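Side-chain contacts in acetyltransferase PA1377 (Pseudomonas aeruginosa, PDB 2VI7), which probably acts as an N-acetyltransferase of the GNAT (GCN5-related) family, transferring acetyl groups to a substrate that is not identified: residues P28-Q33 against G92-W97; R105-L110 against L135-K140; E109-A114 against F141-E146. All blocks are in the same frame, centred on the assembly; numbering follows the deposited sequence.

Interaction 1. Residues P28-Q33 against G92-W97; sequences PAVARQ and GVAVAW
Val30 carries this contact alone on its side, spreading its two methyls over the end of the strand formed by Ala94 and Val95. CG1 meets the CB of Ala94 at 4.1 Å, an ordinary methyl-to-methyl distance. CG2 lies further along the chain, 3.6 Å from the carbonyl O of Val95 and 3.9 Å from the CA of Ala96, so this branch touches backbone rather than side chain. The division follows from chi1 of 173°: CG1 is swung anti to the backbone N, while CG2 falls beside that N, and the two branches straddle successive residues of the strand. The side chains of Val95 and Ala96 leave their backbones on the side away from the helix.

A looser second link lies past the helical turn. A water donates to Val93 O at 2.8 Å and, weakly, to Gln33 O at 3.5 Å.

The turn bearing Val30 is held by its own bonds, with Arg32 N reaching Pro28 O at 2.9 Å. Its far end is tied down by a salt bridge from Arg32 to Asp156, and Arg82 of the second subunit donates to the carbonyls of Ala31 and Arg32. Backbone bonds of Ala94 with Ser72 and of Ala96 with Ile70 pair this end of the strand with strand 68-77, while Leu24 of helix 18-25 packs against both Val30 and Ala96.

Strand 86-95 corresponds to the strand that, in GNAT enzymes, leads into the loop and helix that bind the coenzyme A pyrophosphate; the same role is probable here. The contact places the short helix 28-31 against the C-terminal end of that strand. No direct hydrogen bond crosses it: the direct grip is van der Waals contact, with a lopsided water bridge as its polar supplement.

Interaction 2. Residues R105-L110 against L135-K140; sequences RLLGEL and LALYRK. With SO4 (sulfate ion), chain E.
Leu137 and Tyr138, neighbours on helix 132-140, both receive the same methyl, CD2 of Leu107 from helix 102-117. Leu137 comes first along the chain, its CG 4.1 Å from that methyl. It leaves its backbone toward helix 102-117, and its CD2 also packs on Val93 of strand 86-95.

Tyr138 follows. Its CB starts off to one side, but the ring turns its CD1/CE1 edge to the leucine: Leu107 CD2 lies in the ring plane, 3.5 Å from CD1 and 4.0 Å from CE1. The two side chains cross at about a right angle, so the methyl abuts the ring's rim instead of covering a face. On the leucine, chi1 of -174° and chi2 of 54° together direct CD2 toward the other helix. The phenol hydroxyl accepts a hydrogen bond from Val93 N, which ties the far end of the ring to the strand.

Arg139 turns from the seam to a bound sulfate, probably from the crystallisation liquor. Its chain is extended from CG to NE, and the guanidinium meets sulfate O1 edge-on, in its plane: NE donates at 2.9 Å with an N-H...O angle of 153°, and NH2 adds a weak bond of 3.3 Å. One face of the group is overlaid near its rim by CD2 of Leu135, one helical turn earlier, and Thr145 shares the sulfate.

In this GNAT fold helix 102-117 is the crossover between parallel strands 86-95 and 122-128, and helix 132-140, which follows the second strand, packs beside it. Their contact here is wholly apolar. Tyr138 sets a hydrocarbon edge against Leu107 while its hydroxyl is bonded to Val93 N, a pairing that probably fixes the orientation of the ring.

Interaction 3. Residues E109-A114 against F141-E146; sequences ELLDIA and FGFETE. With SO4 (sulfate ion), chain E.
Leu111 drives one methyl, CD1, between two aromatic residues that follow helix 132-140. The tight side is Phe141: CD1 stands 3.4 Å from CD2 of its ring and 3.6 Å from its CB, and the two side chains meet at a slant. Phe143 is the looser neighbour, with CE1 4.1 Å from the same methyl. For Leu111, chi1 of -65°, with chi2 near 180°, brings CD1 to both aromatic residues. Between the phenylalanines lies Gly142, the C-prime residue of a Schellman motif with positive phi (91°): Phe143 N bonds to Tyr138 O and Gly142 N to Arg139 O. That motif ends helix 132-140 and delivers the chain into strand 144-152, so that both phenylalanine rings reach Leu111. Arg167, on the adjacent strand 158-168, packs against Leu111 and Phe143. The solvent side begins at Glu144 and Thr145, where polar bonds replace apolar packing. Thr145 grips a sulfate, donating from OG1 to O1 at 2.8 Å and from its backbone N to O2 at 2.9 Å, with a weaker N-to-O1 bond; Arg139 also binds this anion.

Interactions 2 and 3 form one continuous seam along helix 102-117, their centres only 7 Å apart: Leu107 CD2 lies 3.6 Å from Phe141 CD1, and Gly108 CA is 3.3 Å from Phe141 CE2. One sulfate touches both. Interaction 1 joins this seam through the strand, where Val93 N is 3.1 Å from Tyr138 OH, although the centres of interactions 1 and 2 are 14 Å apart. Interaction 3 does not touch interaction 1: their nearest atoms are about 6 Å apart and their centres 18 Å. A bound azide is about 5 Å from the Val95 side chain, and an azide also lies about 4 Å from that of Leu137; such ions, probably from the crystallisation liquor, may mark a pocket.

Interaction 1. Residues P28-Q33 against G92-W97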
ATOM      1  N   PRO A  28       9.345  -6.099  22.073  1.00 36.39           N
ATOM      2  CA  PRO A  28      10.182  -5.781  20.911  1.00 35.85           C
ATOM      3  C   PRO A  28      10.439  -6.950  19.958  1.00 35.18           C
ATOM      4  O   PRO A  28      10.657  -6.741  18.763  1.00 36.31           O
ATOM      5  CB  PRO A  28      11.460  -5.224  21.548  1.00 35.45           C
ATOM      6  CG  PRO A  28      11.538  -5.965  22.833  1.00 36.87           C
ATOM      7  CD  PRO A  28      10.100  -5.916  23.323  1.00 36.91           C
ATOM      8  N   ALA A  29      10.406  -8.173  20.478  1.00 33.31           N
ATOM      9  CA  ALA A  29      10.618  -9.358  19.656  1.00 31.36           C
ATOM     10  C   ALA A  29       9.431  -9.557  18.710  1.00 30.43           C
ATOM     11  O   ALA A  29       9.557 -10.146  17.635  1.00 30.48           O
ATOM     12  CB  ALA A  29      10.779 -10.568  20.543  1.00 32.23           C
ATOM     13  N   VAL A  30       8.271  -9.070  19.130  1.00 29.03           N
ATOM     14  CA  VAL A  30       7.053  -9.167  18.331  1.00 29.06           C
ATOM     15  C   VAL A  30       6.966  -7.964  17.396  1.00 29.63           C
ATOM     16  O   VAL A  30       6.793  -8.116  16.185  1.00 30.81           O
ATOM     17  CB  VAL A  30       5.780  -9.175  19.223  1.00 27.61           C
ATOM     18  CG1 VAL A  30       4.525  -9.114  18.359  1.00 27.03           C
ATOM     19  CG2 VAL A  30       5.763 -10.414  20.089  1.00 27.07           C
ATOM     20  N   ALA A  31       7.098  -6.768  17.966  1.00 28.83           N
ATOM     21  CA  ALA A  31       7.022  -5.536  17.198  1.00 28.18           C
ATOM     22  C   ALA A  31       8.058  -5.432  16.082  1.00 28.41           C
ATOM     23  O   ALA A  31       7.766  -4.894  15.016  1.00 28.95           O
ATOM     24  CB  ALA A  31       7.148  -4.335  18.133  1.00 27.96           C
ATOM     25  N   ARG A  32       9.260  -5.958  16.302  1.00 28.63           N
ATOM     26  CA  ARG A  32      10.300  -5.831  15.290  1.00 28.69           C
ATOM     27  C   ARG A  32      10.099  -6.643  14.027  1.00 29.06           C
ATOM     28  O   ARG A  32      10.667  -6.309  12.997  1.00 30.42           O
ATOM     29  CB  ARG A  32      11.679  -6.129  15.886  1.00 28.82           C
ATOM     30  CG  ARG A  32      11.921  -7.564  16.249  1.00 33.67           C
ATOM     31  CD  ARG A  32      13.302  -7.754  16.857  1.00 37.05           C
ATOM     32  NE  ARG A  32      14.371  -7.784  15.857  1.00 41.03           N
ATOM     33  CZ  ARG A  32      14.559  -8.774  14.981  1.00 42.90           C
ATOM     34  NH1 ARG A  32      13.745  -9.823  14.969  1.00 44.35           N
ATOM     35  NH2 ARG A  32      15.582  -8.732  14.131  1.00 43.20           N
ATOM     36  N   GLN A  33       9.288  -7.694  14.087  1.00 29.55           N
ATOM     37  CA  GLN A  33       9.056  -8.516  12.900  1.00 29.91           C
ATOM     38  C   GLN A  33       7.860  -8.054  12.053  1.00 29.41           C
ATOM     39  O   GLN A  33       7.500  -8.691  11.054  1.00 30.07           O
ATOM     40  CB  GLN A  33       8.920  -9.990  13.294  1.00 31.60           C
ATOM     41  CG  GLN A  33      10.199 -10.576  13.901  1.00 35.18           C
ATOM     42  CD  GLN A  33      11.352 -10.708  12.894  1.00 37.98           C
ATOM     43  OE1 GLN A  33      11.578  -9.833  12.058  1.00 37.98           O
ATOM     44  NE2 GLN A  33      12.094 -11.806  12.991  1.00 40.30           N
ATOM     45  N   GLY A  92       1.872  -9.449   8.001  1.00 30.99           N
ATOM     46  CA  GLY A  92       1.384 -10.737   8.440  1.00 31.45           C
ATOM     47  C   GLY A  92       0.989 -10.932   9.888  1.00 32.24           C
ATOM     48  O   GLY A  92       0.416 -10.067  10.550  1.00 32.52           O
ATOM     49  N   VAL A  93       1.333 -12.117  10.365  1.00 33.04           N
ATOM     50  CA  VAL A  93       1.030 -12.600  11.695  1.00 34.58           C
ATOM     51  C   VAL A  93       1.994 -12.088  12.794  1.00 36.79           C
ATOM     52  O   VAL A  93       3.217 -12.206  12.670  1.00 38.15           O
ATOM     53  CB  VAL A  93       1.002 -14.160  11.603  1.00 34.17           C
ATOM     54  CG1 VAL A  93       2.105 -14.775  12.392  1.00 35.30           C
ATOM     55  CG2 VAL A  93      -0.319 -14.692  12.029  1.00 34.29           C
ATOM     56  N   ALA A  94       1.435 -11.500  13.855  1.00 37.94           N
ATOM     57  CA  ALA A  94       2.212 -10.974  14.988  1.00 38.68           C
ATOM     58  C   ALA A  94       2.043 -11.950  16.143  1.00 40.08           C
ATOM     59  O   ALA A  94       1.009 -11.943  16.811  1.00 39.12           O
ATOM     60  CB  ALA A  94       1.695  -9.610  15.388  1.00 37.86           C
ATOM     61  N   VAL A  95       3.061 -12.773  16.390  1.00 42.51           N
ATOM     62  CA  VAL A  95       2.971 -13.782  17.439  1.00 44.98           C
ATOM     63  C   VAL A  95       4.018 -13.717  18.552  1.00 46.54           C
ATOM     64  O   VAL A  95       5.214 -13.516  18.302  1.00 45.05           O
ATOM     65  CB  VAL A  95       3.009 -15.194  16.815  1.00 44.88           C
ATOM     66  CG1 VAL A  95       2.781 -16.249  17.880  1.00 46.35           C
ATOM     67  CG2 VAL A  95       1.952 -15.305  15.743  1.00 44.83           C
ATOM     68  N   ALA A  96       3.535 -13.910  19.782  1.00 49.23           N
ATOM     69  CA  ALA A  96       4.379 -13.910  20.975  1.00 52.43           C
ATOM     70  C   ALA A  96       5.160 -15.219  21.002  1.00 54.43           C
ATOM     71  O   ALA A  96       6.395 -15.219  21.073  1.00 54.11           O
ATOM     72  CB  ALA A  96       3.521 -13.797  22.231  1.00 50.64           C
ATOM     73  N   TRP A  97       4.423 -16.328  20.933  1.00 57.02           N
ATOM     74  CA  TRP A  97       5.012 -17.668  20.945  1.00 58.72           C
ATOM     75  C   TRP A  97       5.311 -18.169  19.532  1.00 58.08           C
ATOM     76  O   TRP A  97       4.397 -18.498  18.766  1.00 57.41           O
ATOM     77  CB  TRP A  97       4.075 -18.668  21.627  1.00 61.29           C
ATOM     78  CG  TRP A  97       3.594 -18.225  22.963  1.00 64.25           C
ATOM     79  CD1 TRP A  97       4.167 -17.276  23.771  1.00 65.41           C
ATOM     80  CD2 TRP A  97       2.469 -18.740  23.678  1.00 65.58           C
ATOM     81  NE1 TRP A  97       3.466 -17.171  24.949  1.00 67.07           N
ATOM     82  CE2 TRP A  97       2.419 -18.058  24.922  1.00 66.90           C
ATOM     83  CE3 TRP A  97       1.498 -19.718  23.394  1.00 66.04           C
ATOM     84  CZ2 TRP A  97       1.434 -18.319  25.886  1.00 67.86           C
ATOM     85  CZ3 TRP A  97       0.516 -19.982  24.350  1.00 67.56           C
ATOM     86  CH2 TRP A  97       0.494 -19.281  25.586  1.00 68.90           C
TER
HETATM   87  O   HOH W   1       5.796 -11.585  11.852  1.00 37.50           O

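Interaction 2. Residues R105-L110 against L135-K140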
ATOM      1  N   ARG A 105      -2.724 -20.800  13.219  1.00 31.51           N
ATOM      2  CA  ARG A 105      -4.099 -20.707  13.691  1.00 30.94           C
ATOM      3  C   ARG A 105      -4.744 -19.436  13.148  1.00 29.57           C
ATOM      4  O   ARG A 105      -5.808 -19.469  12.521  1.00 27.78           O
ATOM      5  CB  ARG A 105      -4.095 -20.677  15.218  1.00 33.43           C
ATOM      6  CG  ARG A 105      -5.440 -20.889  15.880  1.00 38.75           C
ATOM      7  CD  ARG A 105      -5.765 -22.365  16.047  1.00 42.28           C
ATOM      8  NE  ARG A 105      -6.933 -22.564  16.908  1.00 46.88           N
ATOM      9  CZ  ARG A 105      -8.182 -22.246  16.572  1.00 49.08           C
ATOM     10  NH1 ARG A 105      -9.176 -22.462  17.428  1.00 50.82           N
ATOM     11  NH2 ARG A 105      -8.444 -21.722  15.380  1.00 50.60           N
ATOM     12  N   LEU A 106      -4.077 -18.314  13.400  1.00 28.84           N
ATOM     13  CA  LEU A 106      -4.542 -17.008  12.959  1.00 27.86           C
ATOM     14  C   LEU A 106      -4.648 -16.905  11.437  1.00 27.40           C
ATOM     15  O   LEU A 106      -5.686 -16.491  10.916  1.00 28.05           O
ATOM     16  CB  LEU A 106      -3.594 -15.908  13.472  1.00 26.94           C
ATOM     17  CG  LEU A 106      -3.687 -15.436  14.930  1.00 25.79           C
ATOM     18  CD1 LEU A 106      -2.445 -14.631  15.286  1.00 25.92           C
ATOM     19  CD2 LEU A 106      -4.945 -14.603  15.129  1.00 25.45           C
ATOM     20  N   LEU A 107      -3.580 -17.284  10.737  1.00 25.69           N
ATOM     21  CA  LEU A 107      -3.539 -17.189   9.280  1.00 25.43           C
ATOM     22  C   LEU A 107      -4.551 -18.096   8.593  1.00 26.04           C
ATOM     23  O   LEU A 107      -5.266 -17.666   7.693  1.00 27.01           O
ATOM     24  CB  LEU A 107      -2.120 -17.485   8.762  1.00 22.46           C
ATOM     25  CG  LEU A 107      -1.890 -17.283   7.257  1.00 21.39           C
ATOM     26  CD1 LEU A 107      -2.320 -15.872   6.855  1.00 19.64           C
ATOM     27  CD2 LEU A 107      -0.431 -17.533   6.899  1.00 20.11           C
ATOM     28  N   GLY A 108      -4.608 -19.351   9.021  1.00 26.47           N
ATOM     29  CA  GLY A 108      -5.543 -20.282   8.432  1.00 27.29           C
ATOM     30  C   GLY A 108      -6.957 -19.745   8.509  1.00 29.50           C
ATOM     31  O   GLY A 108      -7.743 -19.893   7.577  1.00 31.02           O
ATOM     32  N   GLU A 109      -7.276 -19.091   9.620  1.00 30.17           N
ATOM     33  CA  GLU A 109      -8.607 -18.543   9.832  1.00 30.29           C
ATOM     34  C   GLU A 109      -8.887 -17.294   9.000  1.00 29.20           C
ATOM     35  O   GLU A 109     -10.015 -17.095   8.560  1.00 29.40           O
ATOM     36  CB  GLU A 109      -8.813 -18.237  11.315  1.00 33.67           C
ATOM     37  CG  GLU A 109     -10.260 -17.967  11.700  1.00 39.01           C
ATOM     38  CD  GLU A 109     -11.027 -19.244  12.010  1.00 42.21           C
ATOM     39  OE1 GLU A 109     -10.481 -20.343  11.757  1.00 42.66           O
ATOM     40  OE2 GLU A 109     -12.169 -19.135  12.504  1.00 44.06           O
ATOM     41  N   LEU A 110      -7.884 -16.443   8.794  1.00 27.93           N
ATOM     42  CA  LEU A 110      -8.076 -15.246   7.977  1.00 25.85           C
ATOM     43  C   LEU A 110      -8.293 -15.667   6.528  1.00 25.42           C
ATOM     44  O   LEU A 110      -9.057 -15.034   5.796  1.00 25.56           O
ATOM     45  CB  LEU A 110      -6.853 -14.326   8.038  1.00 26.77           C
ATOM     46  CG  LEU A 110      -6.508 -13.550   9.308  1.00 26.78           C
ATOM     47  CD1 LEU A 110      -5.293 -12.697   9.039  1.00 27.35           C
ATOM     48  CD2 LEU A 110      -7.665 -12.667   9.717  1.00 28.16           C
ATOM     49  N   LEU A 135       8.295 -17.121   6.771  1.00 25.70           N
ATOM     50  CA  LEU A 135       8.313 -17.441   5.350  1.00 25.67           C
ATOM     51  C   LEU A 135       7.790 -18.852   5.132  1.00 25.59           C
ATOM     52  O   LEU A 135       7.071 -19.120   4.167  1.00 26.09           O
ATOM     53  CB  LEU A 135       9.743 -17.355   4.812  1.00 25.78           C
ATOM     54  CG  LEU A 135      10.047 -16.576   3.534  1.00 27.14           C
ATOM     55  CD1 LEU A 135      11.481 -16.884   3.132  1.00 29.14           C
ATOM     56  CD2 LEU A 135       9.077 -16.935   2.413  1.00 27.69           C
ATOM     57  N   ALA A 136       8.179 -19.754   6.030  1.00 24.49           N
ATOM     58  CA  ALA A 136       7.766 -21.145   5.958  1.00 24.88           C
ATOM     59  C   ALA A 136       6.264 -21.230   6.189  1.00 24.78           C
ATOM     60  O   ALA A 136       5.575 -22.018   5.542  1.00 25.05           O
ATOM     61  CB  ALA A 136       8.516 -21.975   7.010  1.00 23.29           C
ATOM     62  N   LEU A 137       5.766 -20.408   7.109  1.00 24.03           N
ATOM     63  CA  LEU A 137       4.342 -20.373   7.428  1.00 25.05           C
ATOM     64  C   LEU A 137       3.500 -19.887   6.238  1.00 25.05           C
ATOM     65  O   LEU A 137       2.511 -20.521   5.869  1.00 26.16           O
ATOM     66  CB  LEU A 137       4.092 -19.468   8.644  1.00 23.95           C
ATOM     67  CG  LEU A 137       2.621 -19.194   8.988  1.00 23.25           C
ATOM     68  CD1 LEU A 137       1.948 -20.485   9.385  1.00 22.00           C
ATOM     69  CD2 LEU A 137       2.521 -18.199  10.123  1.00 24.11           C
ATOM     70  N   TYR A 138       3.897 -18.770   5.640  1.00 23.73           N
ATOM     71  CA  TYR A 138       3.171 -18.216   4.511  1.00 23.01           C
ATOM     72  C   TYR A 138       3.245 -19.146   3.311  1.00 23.83           C
ATOM     73  O   TYR A 138       2.283 -19.270   2.563  1.00 23.76           O
ATOM     74  CB  TYR A 138       3.721 -16.829   4.174  1.00 21.92           C
ATOM     75  CG  TYR A 138       3.695 -15.883   5.367  1.00 22.11           C
ATOM     76  CD1 TYR A 138       2.609 -15.867   6.244  1.00 21.39           C
ATOM     77  CD2 TYR A 138       4.751 -15.003   5.620  1.00 23.41           C
ATOM     78  CE1 TYR A 138       2.575 -15.005   7.343  1.00 23.49           C
ATOM     79  CE2 TYR A 138       4.726 -14.127   6.720  1.00 22.97           C
ATOM     80  CZ  TYR A 138       3.634 -14.139   7.578  1.00 23.71           C
ATOM     81  OH  TYR A 138       3.598 -13.304   8.675  1.00 24.34           O
ATOM     82  N   ARG A 139       4.384 -19.803   3.125  1.00 24.24           N
ATOM     83  CA  ARG A 139       4.538 -20.745   2.016  1.00 24.77           C
ATOM     84  C   ARG A 139       3.647 -21.966   2.246  1.00 24.90           C
ATOM     85  O   ARG A 139       3.112 -22.535   1.301  1.00 24.58           O
ATOM     86  CB  ARG A 139       5.996 -21.187   1.884  1.00 24.44           C
ATOM     87  CG  ARG A 139       6.872 -20.171   1.203  1.00 24.10           C
ATOM     88  CD  ARG A 139       8.322 -20.594   1.222  1.00 26.17           C
ATOM     89  NE  ARG A 139       9.148 -19.702   0.411  1.00 27.19           N
ATOM     90  CZ  ARG A 139      10.476 -19.696   0.432  1.00 28.25           C
ATOM     91  NH1 ARG A 139      11.134 -20.528   1.226  1.00 29.42           N
ATOM     92  NH2 ARG A 139      11.149 -18.868  -0.350  1.00 31.60           N
ATOM     93  N   LYS A 140       3.503 -22.370   3.504  1.00 25.54           N
ATOM     94  CA  LYS A 140       2.652 -23.499   3.858  1.00 24.72           C
ATOM     95  C   LYS A 140       1.217 -23.223   3.400  1.00 25.94           C
ATOM     96  O   LYS A 140       0.512 -24.137   2.971  1.00 28.02           O
ATOM     97  CB  LYS A 140       2.663 -23.706   5.374  1.00 24.83           C
ATOM     98  CG  LYS A 140       1.504 -24.542   5.893  1.00 25.95           C
ATOM     99  CD  LYS A 140       1.459 -24.571   7.408  1.00 27.65           C
ATOM    100  CE  LYS A 140       0.101 -25.061   7.910  1.00 29.85           C
ATOM    101  NZ  LYS A 140      -0.313 -26.372   7.319  1.00 31.51           N
TER
HETATM  102  S   SO4 E1172       8.522 -19.000  -3.195  1.00 32.56           S
HETATM  103  O1  SO4 E1172       8.385 -18.203  -1.964  1.00 33.44           O
HETATM  104  O2  SO4 E1172       7.648 -18.454  -4.253  1.00 31.01           O
HETATM  105  O3  SO4 E1172       9.931 -18.968  -3.664  1.00 34.20           O
HETATM  106  O4  SO4 E1172       8.101 -20.368  -2.873  1.00 32.96           O

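Interaction 3. Residues E109-A114 against F141-E146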
ATOM      1  N   GLU A 109      -7.276 -19.091   9.620  1.00 30.17           N
ATOM      2  CA  GLU A 109      -8.607 -18.543   9.832  1.00 30.29           C
ATOM      3  C   GLU A 109      -8.887 -17.294   9.000  1.00 29.20           C
ATOM      4  O   GLU A 109     -10.015 -17.095   8.560  1.00 29.40           O
ATOM      5  CB  GLU A 109      -8.813 -18.237  11.315  1.00 33.67           C
ATOM      6  CG  GLU A 109     -10.260 -17.967  11.700  1.00 39.01           C
ATOM      7  CD  GLU A 109     -11.027 -19.244  12.010  1.00 42.21           C
ATOM      8  OE1 GLU A 109     -10.481 -20.343  11.757  1.00 42.66           O
ATOM      9  OE2 GLU A 109     -12.169 -19.135  12.504  1.00 44.06           O
ATOM     10  N   LEU A 110      -7.884 -16.443   8.794  1.00 27.93           N
ATOM     11  CA  LEU A 110      -8.076 -15.246   7.977  1.00 25.85           C
ATOM     12  C   LEU A 110      -8.293 -15.667   6.528  1.00 25.42           C
ATOM     13  O   LEU A 110      -9.057 -15.034   5.796  1.00 25.56           O
ATOM     14  CB  LEU A 110      -6.853 -14.326   8.038  1.00 26.77           C
ATOM     15  CG  LEU A 110      -6.508 -13.550   9.308  1.00 26.78           C
ATOM     16  CD1 LEU A 110      -5.293 -12.697   9.039  1.00 27.35           C
ATOM     17  CD2 LEU A 110      -7.665 -12.667   9.717  1.00 28.16           C
ATOM     18  N   LEU A 111      -7.612 -16.736   6.122  1.00 24.07           N
ATOM     19  CA  LEU A 111      -7.709 -17.254   4.764  1.00 24.37           C
ATOM     20  C   LEU A 111      -9.047 -17.942   4.524  1.00 26.53           C
ATOM     21  O   LEU A 111      -9.515 -18.007   3.390  1.00 26.59           O
ATOM     22  CB  LEU A 111      -6.556 -18.220   4.491  1.00 22.30           C
ATOM     23  CG  LEU A 111      -5.183 -17.552   4.503  1.00 20.28           C
ATOM     24  CD1 LEU A 111      -4.095 -18.566   4.206  1.00 19.16           C
ATOM     25  CD2 LEU A 111      -5.176 -16.429   3.484  1.00 20.57           C
ATOM     26  N   ASP A 112      -9.649 -18.466   5.592  1.00 28.07           N
ATOM     27  CA  ASP A 112     -10.956 -19.105   5.501  1.00 28.50           C
ATOM     28  C   ASP A 112     -11.959 -17.993   5.188  1.00 29.69           C
ATOM     29  O   ASP A 112     -12.841 -18.151   4.341  1.00 30.59           O
ATOM     30  CB  ASP A 112     -11.335 -19.768   6.830  1.00 31.71           C
ATOM     31  CG  ASP A 112     -12.771 -20.323   6.823  1.00 35.68           C
ATOM     32  OD1 ASP A 112     -13.530 -20.076   7.792  1.00 37.27           O
ATOM     33  OD2 ASP A 112     -13.140 -21.005   5.843  1.00 37.05           O
ATOM     34  N   ILE A 113     -11.813 -16.865   5.879  1.00 28.39           N
ATOM     35  CA  ILE A 113     -12.682 -15.715   5.677  1.00 28.37           C
ATOM     36  C   ILE A 113     -12.488 -15.146   4.272  1.00 28.02           C
ATOM     37  O   ILE A 113     -13.454 -14.796   3.591  1.00 28.98           O
ATOM     38  CB  ILE A 113     -12.374 -14.593   6.694  1.00 28.45           C
ATOM     39  CG1 ILE A 113     -12.658 -15.071   8.119  1.00 28.77           C
ATOM     40  CG2 ILE A 113     -13.188 -13.354   6.354  1.00 28.13           C
ATOM     41  CD1 ILE A 113     -14.106 -15.433   8.381  1.00 31.36           C
ATOM     42  N   ALA A 114     -11.227 -15.057   3.854  1.00 26.93           N
ATOM     43  CA  ALA A 114     -10.873 -14.525   2.550  1.00 25.17           C
ATOM     44  C   ALA A 114     -11.413 -15.396   1.429  1.00 25.75           C
ATOM     45  O   ALA A 114     -11.979 -14.892   0.460  1.00 26.51           O
ATOM     46  CB  ALA A 114      -9.351 -14.404   2.436  1.00 23.70           C
ATOM     47  N   PHE A 141       0.792 -21.962   3.493  1.00 25.69           N
ATOM     48  CA  PHE A 141      -0.566 -21.567   3.109  1.00 24.47           C
ATOM     49  C   PHE A 141      -0.763 -21.112   1.667  1.00 23.51           C
ATOM     50  O   PHE A 141      -1.762 -20.471   1.355  1.00 23.45           O
ATOM     51  CB  PHE A 141      -1.107 -20.479   4.056  1.00 25.15           C
ATOM     52  CG  PHE A 141      -1.550 -21.004   5.407  1.00 25.53           C
ATOM     53  CD1 PHE A 141      -0.648 -21.103   6.471  1.00 24.17           C
ATOM     54  CD2 PHE A 141      -2.856 -21.461   5.596  1.00 24.02           C
ATOM     55  CE1 PHE A 141      -1.041 -21.654   7.700  1.00 24.81           C
ATOM     56  CE2 PHE A 141      -3.259 -22.017   6.825  1.00 25.03           C
ATOM     57  CZ  PHE A 141      -2.353 -22.114   7.876  1.00 24.81           C
ATOM     58  N   GLY A 142       0.190 -21.437   0.798  1.00 23.50           N
ATOM     59  CA  GLY A 142       0.076 -21.082  -0.604  1.00 22.68           C
ATOM     60  C   GLY A 142       0.642 -19.756  -1.075  1.00 24.15           C
ATOM     61  O   GLY A 142       0.491 -19.421  -2.250  1.00 25.45           O
ATOM     62  N   PHE A 143       1.269 -18.984  -0.192  1.00 23.43           N
ATOM     63  CA  PHE A 143       1.832 -17.708  -0.627  1.00 23.53           C
ATOM     64  C   PHE A 143       3.124 -17.952  -1.388  1.00 25.08           C
ATOM     65  O   PHE A 143       3.932 -18.804  -1.020  1.00 27.16           O
ATOM     66  CB  PHE A 143       2.138 -16.780   0.552  1.00 20.83           C
ATOM     67  CG  PHE A 143       0.922 -16.176   1.188  1.00 19.48           C
ATOM     68  CD1 PHE A 143       0.176 -16.898   2.118  1.00 17.18           C
ATOM     69  CD2 PHE A 143       0.522 -14.880   0.866  1.00 17.69           C
ATOM     70  CE1 PHE A 143      -0.952 -16.337   2.723  1.00 17.00           C
ATOM     71  CE2 PHE A 143      -0.607 -14.308   1.465  1.00 18.81           C
ATOM     72  CZ  PHE A 143      -1.349 -15.042   2.401  1.00 17.37           C
ATOM     73  N   GLU A 144       3.315 -17.200  -2.459  1.00 25.57           N
ATOM     74  CA  GLU A 144       4.517 -17.327  -3.244  1.00 26.18           C
ATOM     75  C   GLU A 144       5.167 -15.964  -3.289  1.00 26.35           C
ATOM     76  O   GLU A 144       4.480 -14.950  -3.262  1.00 25.58           O
ATOM     77  CB  GLU A 144       4.192 -17.768  -4.657  1.00 29.26           C
ATOM     78  CG  GLU A 144       3.635 -19.161  -4.777  1.00 34.62           C
ATOM     79  CD  GLU A 144       3.324 -19.509  -6.227  1.00 39.55           C
ATOM     80  OE1 GLU A 144       4.271 -19.589  -7.049  1.00 42.11           O
ATOM     81  OE2 GLU A 144       2.130 -19.688  -6.542  1.00 42.04           O
ATOM     82  N   THR A 145       6.493 -15.946  -3.355  1.00 26.46           N
ATOM     83  CA  THR A 145       7.237 -14.701  -3.417  1.00 25.71           C
ATOM     84  C   THR A 145       7.046 -14.067  -4.787  1.00 25.34           C
ATOM     85  O   THR A 145       7.242 -14.717  -5.816  1.00 26.66           O
ATOM     86  CB  THR A 145       8.740 -14.937  -3.188  1.00 25.50           C
ATOM     87  OG1 THR A 145       8.947 -15.443  -1.864  1.00 26.03           O
ATOM     88  CG2 THR A 145       9.523 -13.636  -3.368  1.00 24.74           C
ATOM     89  N   GLU A 146       6.662 -12.796  -4.790  1.00 24.51           N
ATOM     90  CA  GLU A 146       6.441 -12.062  -6.023  1.00 24.22           C
ATOM     91  C   GLU A 146       7.517 -11.018  -6.246  1.00 24.31           C
ATOM     92  O   GLU A 146       7.698 -10.531  -7.358  1.00 26.29           O
ATOM     93  CB  GLU A 146       5.071 -11.391  -5.998  1.00 24.55           C
ATOM     94  CG  GLU A 146       3.928 -12.333  -6.314  1.00 26.84           C
ATOM     95  CD  GLU A 146       2.620 -11.604  -6.531  1.00 29.28           C
ATOM     96  OE1 GLU A 146       1.737 -12.163  -7.220  1.00 28.85           O
ATOM     97  OE2 GLU A 146       2.475 -10.479  -6.007  1.00 29.61           O
TER
HETATM   98  S   SO4 E1172       8.522 -19.000  -3.195  1.00 32.56           S
HETATM   99  O1  SO4 E1172       8.385 -18.203  -1.964  1.00 33.44           O
HETATM  100  O2  SO4 E1172       7.648 -18.454  -4.253  1.00 31.01           O
HETATM  101  O3  SO4 E1172       9.931 -18.968  -3.664  1.00 34.20           O
HETATM  102  O4  SO4 E1172       8.101 -20.368  -2.873  1.00 32.96           O